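Local coordinates for beta-catenin homolog sys-1 (Caenorhabditis elegans, PDB 3C2G), which acts as a transcriptional coregulator in the Wnt asymmetry pathway, binding the TCF factor POP-1 directly through its armadillo domain to activate or repress target genes, at residues A[255-260]-A[293-298]; A[259-264]-A[301-306]. All blocks are in the same frame, centred on the assembly; numbering follows the deposited sequence.

How the contacts relate
Both contacts start from helix 251-270 and reach the chain on the way into and along helix 298-311, with centres about 7 Å apart and Val259 and Ile260 in common. Contact 1 meets the loop just ahead of that helix, and there a single isoleucine touches a tyrosine whose hydroxyl and an asparagine whose OD1 are hydrogen-bonded to residues outside the contact. Contact 2, one turn or so further on, is a near-parallel helix pair in which a phenylalanine lies on a glycine backbone. Contact 1 is buried apart from the partly exposed Asn297; contact 2 is partly buried, with Phe264 and Gly304 inside and Ile261 and Ala303 partly exposed. Between them, Val293 CG1 packs on Gly304 CA at 3.9 Å.

Contact 1 (A[255-260]-A[293-298]); sequences HLIQVI and VQYPNN
Ile257 carries the whole contact from the helix side, reaching out between Tyr295 and Asn297 of the loop. Its terminal CD1 lies 3.9 Å from Tyr295 CE2, meeting the ring obliquely, and the two side chains cross at about a right angle. The same methyl is 3.9 Å from Asn297 ND2, while the other branch, CG2, stands 4.0 Å from Asn297 OD1, so the isoleucine lies against the amide with both branches. A chi1 of -78° puts CG1 anti to the carbonyl carbon, and an extended chi2 (168°) carries CD1 out to the loop. The contact is van der Waals, since the isoleucine offers only methyl and methylene groups. Tyr295 OH is hydrogen-bonded to Gln242 O, and Asn297 OD1 accepts from Leu300 N as the N-cap of helix 298-311; these bonds probably steady the hydroxyl and OD1. Pro296, centre of an inverse gamma turn closed by Asn297 N on Tyr295 O (2.7 Å), places CD over one face of the tyrosine ring, whose edge meets Asn297 CB. The contact thus joins helix 251-270 to the connection between helices 285-292 and 298-311, with Leu256 and Ile260 packing on helix 224-239 and Tyr295 touching Pro244.

Contact 2 (A[259-264]-A[301-306]); sequences VIIRTF and IRAGCK
With CG anti to its own carbonyl carbon (chi1 -73°), Phe264 directs its ring at the backbone of Ala303 and Gly304, and chi2 of -31° turns one face onto the glycine. Gly304 CA stands 3.8 Å from the ring centroid, a CH-pi contact over the face. Gly304 N lies 3.4 Å from Phe264 CD2. Ile260 O, one turn back in the phenylalanine's own helix, lies 3.4 Å above the opposite face, offset toward the rim. Ala303 CB closes the approach at 3.8 Å from Phe264 CD2 and meets Ile261 CG2 more loosely, at 4.2 Å. With no side chain on Gly304, the ring can lie directly on the helix backbone: a beta carbon there would come within 3.2 Å of Phe264 CE2. The helix segments run nearly parallel, at 23° and 9.1 Å between axes, and Leu300 and Leu307 of helix 298-311 and Met232 of helix 224-239 also pack on the phenylalanine. Replacing Phe264 by an alanine would probably open a gap over Gly304 and deprive its CA of the aromatic face. The pair joins helix 251-270 to helix 298-311 within the all-helical armadillo domain. The contact rests on dispersion and the weak CH-pi attraction, implying that between these segments the fit of ring to backbone, rather than polar pairing, makes the contact.

Contact 1 (A[255-260]-A[293-298])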
loop_
_atom_site.group_PDB
_atom_site.type_symbol
_atom_site.label_atom_id
_atom_site.label_comp_id
_atom_site.label_asym_id
_atom_site.label_seq_id
_atom_site.Cartn_x
_atom_site.Cartn_y
_atom_site.Cartn_z
ATOM N N HIS A 255 -4.731 4.490 -23.795
ATOM C CA HIS A 255 -3.419 3.884 -23.689
ATOM C C HIS A 255 -2.537 4.702 -22.749
ATOM O O HIS A 255 -1.775 4.150 -21.963
ATOM C CB HIS A 255 -2.775 3.750 -25.073
ATOM C CG HIS A 255 -1.323 3.402 -25.019
ATOM N ND1 HIS A 255 -0.325 4.339 -25.199
ATOM C CD2 HIS A 255 -0.698 2.231 -24.755
ATOM C CE1 HIS A 255 0.853 3.754 -25.061
ATOM N NE2 HIS A 255 0.655 2.476 -24.797
ATOM N N LEU A 256 -2.639 6.023 -22.849
ATOM C CA LEU A 256 -1.851 6.912 -22.008
ATOM C C LEU A 256 -2.293 6.862 -20.547
ATOM O O LEU A 256 -1.458 6.883 -19.662
ATOM C CB LEU A 256 -1.864 8.330 -22.554
ATOM C CG LEU A 256 -1.045 8.569 -23.834
ATOM C CD1 LEU A 256 -1.253 9.977 -24.346
ATOM C CD2 LEU A 256 0.458 8.286 -23.669
ATOM N N ILE A 257 -3.596 6.753 -20.302
ATOM C CA ILE A 257 -4.103 6.646 -18.945
ATOM C C ILE A 257 -3.519 5.400 -18.328
ATOM O O ILE A 257 -3.006 5.417 -17.199
ATOM C CB ILE A 257 -5.648 6.602 -18.909
ATOM C CG1 ILE A 257 -6.219 8.018 -19.092
ATOM C CG2 ILE A 257 -6.169 5.976 -17.594
ATOM C CD1 ILE A 257 -7.722 8.052 -19.361
ATOM N N GLN A 258 -3.587 4.315 -19.095
ATOM C CA GLN A 258 -3.079 3.011 -18.669
ATOM C C GLN A 258 -1.563 3.072 -18.437
ATOM O O GLN A 258 -1.065 2.480 -17.488
ATOM C CB GLN A 258 -3.473 1.932 -19.688
ATOM C CG GLN A 258 -3.902 0.580 -19.084
ATOM C CD GLN A 258 -5.103 0.656 -18.110
ATOM O OE1 GLN A 258 -6.075 1.398 -18.328
ATOM N NE2 GLN A 258 -5.033 -0.131 -17.035
ATOM N N VAL A 259 -0.842 3.803 -19.279
ATOM C CA VAL A 259 0.580 4.022 -19.059
ATOM C C VAL A 259 0.849 4.708 -17.700
ATOM O O VAL A 259 1.782 4.342 -16.984
ATOM C CB VAL A 259 1.218 4.848 -20.195
ATOM C CG1 VAL A 259 2.581 5.412 -19.758
ATOM C CG2 VAL A 259 1.374 4.007 -21.445
ATOM N N ILE A 260 0.022 5.689 -17.344
ATOM C CA ILE A 260 0.164 6.387 -16.066
ATOM C C ILE A 260 -0.121 5.455 -14.871
ATOM O O ILE A 260 0.597 5.470 -13.866
ATOM C CB ILE A 260 -0.760 7.617 -16.023
ATOM C CG1 ILE A 260 -0.254 8.690 -16.975
ATOM C CG2 ILE A 260 -0.919 8.149 -14.589
ATOM C CD1 ILE A 260 -1.356 9.606 -17.446
ATOM N N VAL A 293 -3.110 13.505 -10.917
ATOM C CA VAL A 293 -4.455 13.138 -10.471
ATOM C C VAL A 293 -5.487 14.255 -10.602
ATOM O O VAL A 293 -6.610 14.108 -10.145
ATOM C CB VAL A 293 -4.488 12.524 -9.052
ATOM C CG1 VAL A 293 -3.597 11.291 -8.990
ATOM C CG2 VAL A 293 -4.104 13.545 -7.985
ATOM N N GLN A 294 -5.118 15.359 -11.244
ATOM C CA GLN A 294 -6.114 16.349 -11.681
ATOM C C GLN A 294 -6.945 15.813 -12.852
ATOM O O GLN A 294 -8.010 16.348 -13.135
ATOM C CB GLN A 294 -5.457 17.677 -12.090
ATOM C CG GLN A 294 -4.695 18.393 -10.975
ATOM C CD GLN A 294 -3.863 19.588 -11.474
ATOM O OE1 GLN A 294 -4.055 20.716 -11.014
ATOM N NE2 GLN A 294 -2.939 19.343 -12.402
ATOM N N TYR A 295 -6.471 14.776 -13.545
ATOM C CA TYR A 295 -7.237 14.234 -14.664
ATOM C C TYR A 295 -8.464 13.452 -14.187
ATOM O O TYR A 295 -8.342 12.531 -13.396
ATOM C CB TYR A 295 -6.396 13.386 -15.622
ATOM C CG TYR A 295 -7.181 13.074 -16.882
ATOM C CD1 TYR A 295 -7.237 13.997 -17.929
ATOM C CD2 TYR A 295 -7.922 11.891 -17.003
ATOM C CE1 TYR A 295 -7.976 13.752 -19.066
ATOM C CE2 TYR A 295 -8.683 11.637 -18.139
ATOM C CZ TYR A 295 -8.703 12.581 -19.167
ATOM O OH TYR A 295 -9.441 12.361 -20.310
ATOM N N PRO A 296 -9.656 13.803 -14.696
ATOM C CA PRO A 296 -10.858 13.138 -14.195
ATOM C C PRO A 296 -11.013 11.713 -14.709
ATOM O O PRO A 296 -11.746 11.463 -15.658
ATOM C CB PRO A 296 -11.999 14.042 -14.679
ATOM C CG PRO A 296 -11.441 14.729 -15.914
ATOM C CD PRO A 296 -9.945 14.813 -15.737
ATOM N N ASN A 297 -10.319 10.791 -14.058
ATOM C CA ASN A 297 -10.477 9.368 -14.285
ATOM C C ASN A 297 -10.215 8.629 -12.970
ATOM O O ASN A 297 -9.123 8.735 -12.382
ATOM C CB ASN A 297 -9.517 8.892 -15.374
ATOM C CG ASN A 297 -9.551 7.393 -15.559
ATOM O OD1 ASN A 297 -8.980 6.641 -14.767
ATOM N ND2 ASN A 297 -10.233 6.945 -16.600
ATOM N N ASN A 298 -11.211 7.875 -12.519
ATOM C CA ASN A 298 -11.187 7.279 -11.195
ATOM C C ASN A 298 -10.154 6.186 -10.967
ATOM O O ASN A 298 -9.633 6.053 -9.858
ATOM C CB ASN A 298 -12.598 6.827 -10.787
ATOM C CG ASN A 298 -13.542 8.003 -10.625
ATOM O OD1 ASN A 298 -13.121 9.163 -10.718
ATOM N ND2 ASN A 298 -14.816 7.723 -10.386
#

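Contact 2 (A[259-264]-A[301-306])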
loop_
_atom_site.group_PDB
_atom_site.type_symbol
_atom_site.label_atom_id
_atom_site.label_comp_id
_atom_site.label_asym_id
_atom_site.label_seq_id
_atom_site.Cartn_x
_atom_site.Cartn_y
_atom_site.Cartn_z
ATOM N N VAL A 259 -0.842 3.803 -19.279
ATOM C CA VAL A 259 0.580 4.022 -19.059
ATOM C C VAL A 259 0.849 4.708 -17.700
ATOM O O VAL A 259 1.782 4.342 -16.984
ATOM C CB VAL A 259 1.218 4.848 -20.195
ATOM C CG1 VAL A 259 2.581 5.412 -19.758
ATOM C CG2 VAL A 259 1.374 4.007 -21.445
ATOM N N ILE A 260 0.022 5.689 -17.344
ATOM C CA ILE A 260 0.164 6.387 -16.066
ATOM C C ILE A 260 -0.121 5.455 -14.871
ATOM O O ILE A 260 0.597 5.470 -13.866
ATOM C CB ILE A 260 -0.760 7.617 -16.023
ATOM C CG1 ILE A 260 -0.254 8.690 -16.975
ATOM C CG2 ILE A 260 -0.919 8.149 -14.589
ATOM C CD1 ILE A 260 -1.356 9.606 -17.446
ATOM N N ILE A 261 -1.174 4.661 -14.989
ATOM C CA ILE A 261 -1.567 3.727 -13.946
ATOM C C ILE A 261 -0.507 2.652 -13.700
ATOM O O ILE A 261 -0.178 2.349 -12.560
ATOM C CB ILE A 261 -2.951 3.100 -14.250
ATOM C CG1 ILE A 261 -4.038 4.185 -14.152
ATOM C CG2 ILE A 261 -3.235 1.937 -13.317
ATOM C CD1 ILE A 261 -5.442 3.757 -14.553
ATOM N N ARG A 262 0.050 2.096 -14.760
ATOM C CA ARG A 262 1.103 1.105 -14.602
ATOM C C ARG A 262 2.410 1.721 -14.092
ATOM O O ARG A 262 3.206 1.047 -13.444
ATOM C CB ARG A 262 1.326 0.336 -15.912
ATOM C CG ARG A 262 0.155 -0.599 -16.302
ATOM C CD ARG A 262 0.456 -1.279 -17.646
ATOM N NE ARG A 262 -0.648 -2.085 -18.173
ATOM C CZ ARG A 262 -0.639 -3.414 -18.269
ATOM N NH1 ARG A 262 0.422 -4.115 -17.874
ATOM N NH2 ARG A 262 -1.695 -4.044 -18.770
ATOM N N THR A 263 2.639 2.993 -14.388
ATOM C CA THR A 263 3.779 3.694 -13.811
ATOM C C THR A 263 3.593 3.894 -12.304
ATOM O O THR A 263 4.544 3.725 -11.551
ATOM C CB THR A 263 4.014 5.023 -14.503
ATOM O OG1 THR A 263 4.328 4.775 -15.878
ATOM C CG2 THR A 263 5.157 5.784 -13.859
ATOM N N PHE A 264 2.375 4.219 -11.868
ATOM C CA PHE A 264 2.085 4.293 -10.443
ATOM C C PHE A 264 2.321 2.930 -9.794
ATOM O O PHE A 264 2.967 2.837 -8.751
ATOM C CB PHE A 264 0.637 4.756 -10.162
ATOM C CG PHE A 264 0.368 6.230 -10.435
ATOM C CD1 PHE A 264 1.359 7.192 -10.287
ATOM C CD2 PHE A 264 -0.916 6.649 -10.804
ATOM C CE1 PHE A 264 1.079 8.550 -10.514
ATOM C CE2 PHE A 264 -1.207 8.000 -11.033
ATOM C CZ PHE A 264 -0.210 8.951 -10.887
ATOM N N ILE A 301 -7.034 8.185 -10.562
ATOM C CA ILE A 301 -7.045 8.825 -9.250
ATOM C C ILE A 301 -6.807 7.811 -8.117
ATOM O O ILE A 301 -5.972 8.048 -7.237
ATOM C CB ILE A 301 -8.327 9.688 -9.026
ATOM C CG1 ILE A 301 -8.326 10.870 -10.006
ATOM C CG2 ILE A 301 -8.412 10.185 -7.568
ATOM C CD1 ILE A 301 -9.682 11.467 -10.273
ATOM N N ARG A 302 -7.516 6.686 -8.149
ATOM C CA ARG A 302 -7.281 5.618 -7.166
ATOM C C ARG A 302 -5.820 5.194 -7.089
ATOM O O ARG A 302 -5.293 4.965 -5.999
ATOM C CB ARG A 302 -8.152 4.382 -7.432
ATOM C CG ARG A 302 -9.506 4.413 -6.756
ATOM C CD ARG A 302 -10.173 3.040 -6.766
ATOM N NE ARG A 302 -10.718 2.710 -8.080
ATOM C CZ ARG A 302 -11.903 3.125 -8.534
ATOM N NH1 ARG A 302 -12.683 3.892 -7.781
ATOM N NH2 ARG A 302 -12.312 2.774 -9.753
ATOM N N ALA A 303 -5.172 5.082 -8.244
ATOM C CA ALA A 303 -3.827 4.544 -8.284
ATOM C C ALA A 303 -2.790 5.557 -7.805
ATOM O O ALA A 303 -1.816 5.186 -7.171
ATOM C CB ALA A 303 -3.487 4.022 -9.674
ATOM N N GLY A 304 -3.004 6.823 -8.131
ATOM C CA GLY A 304 -2.148 7.912 -7.665
ATOM C C GLY A 304 -2.200 8.083 -6.159
ATOM O O GLY A 304 -1.156 8.211 -5.500
ATOM N N CYS A 305 -3.411 8.049 -5.612
ATOM C CA CYS A 305 -3.623 8.217 -4.174
ATOM C C CYS A 305 -3.062 7.054 -3.352
ATOM O O CYS A 305 -2.535 7.262 -2.255
ATOM C CB CYS A 305 -5.100 8.502 -3.874
ATOM S SG CYS A 305 -5.626 10.155 -4.534
ATOM N N LYS A 306 -3.149 5.847 -3.905
ATOM C CA LYS A 306 -2.522 4.640 -3.336
ATOM C C LYS A 306 -1.009 4.826 -3.152
ATOM O O LYS A 306 -0.462 4.495 -2.103
ATOM C CB LYS A 306 -2.784 3.449 -4.261
ATOM C CG LYS A 306 -2.446 2.073 -3.696
ATOM C CD LYS A 306 -2.447 1.026 -4.838
ATOM C CE LYS A 306 -2.310 -0.441 -4.348
ATOM N NZ LYS A 306 -1.223 -0.685 -3.337
#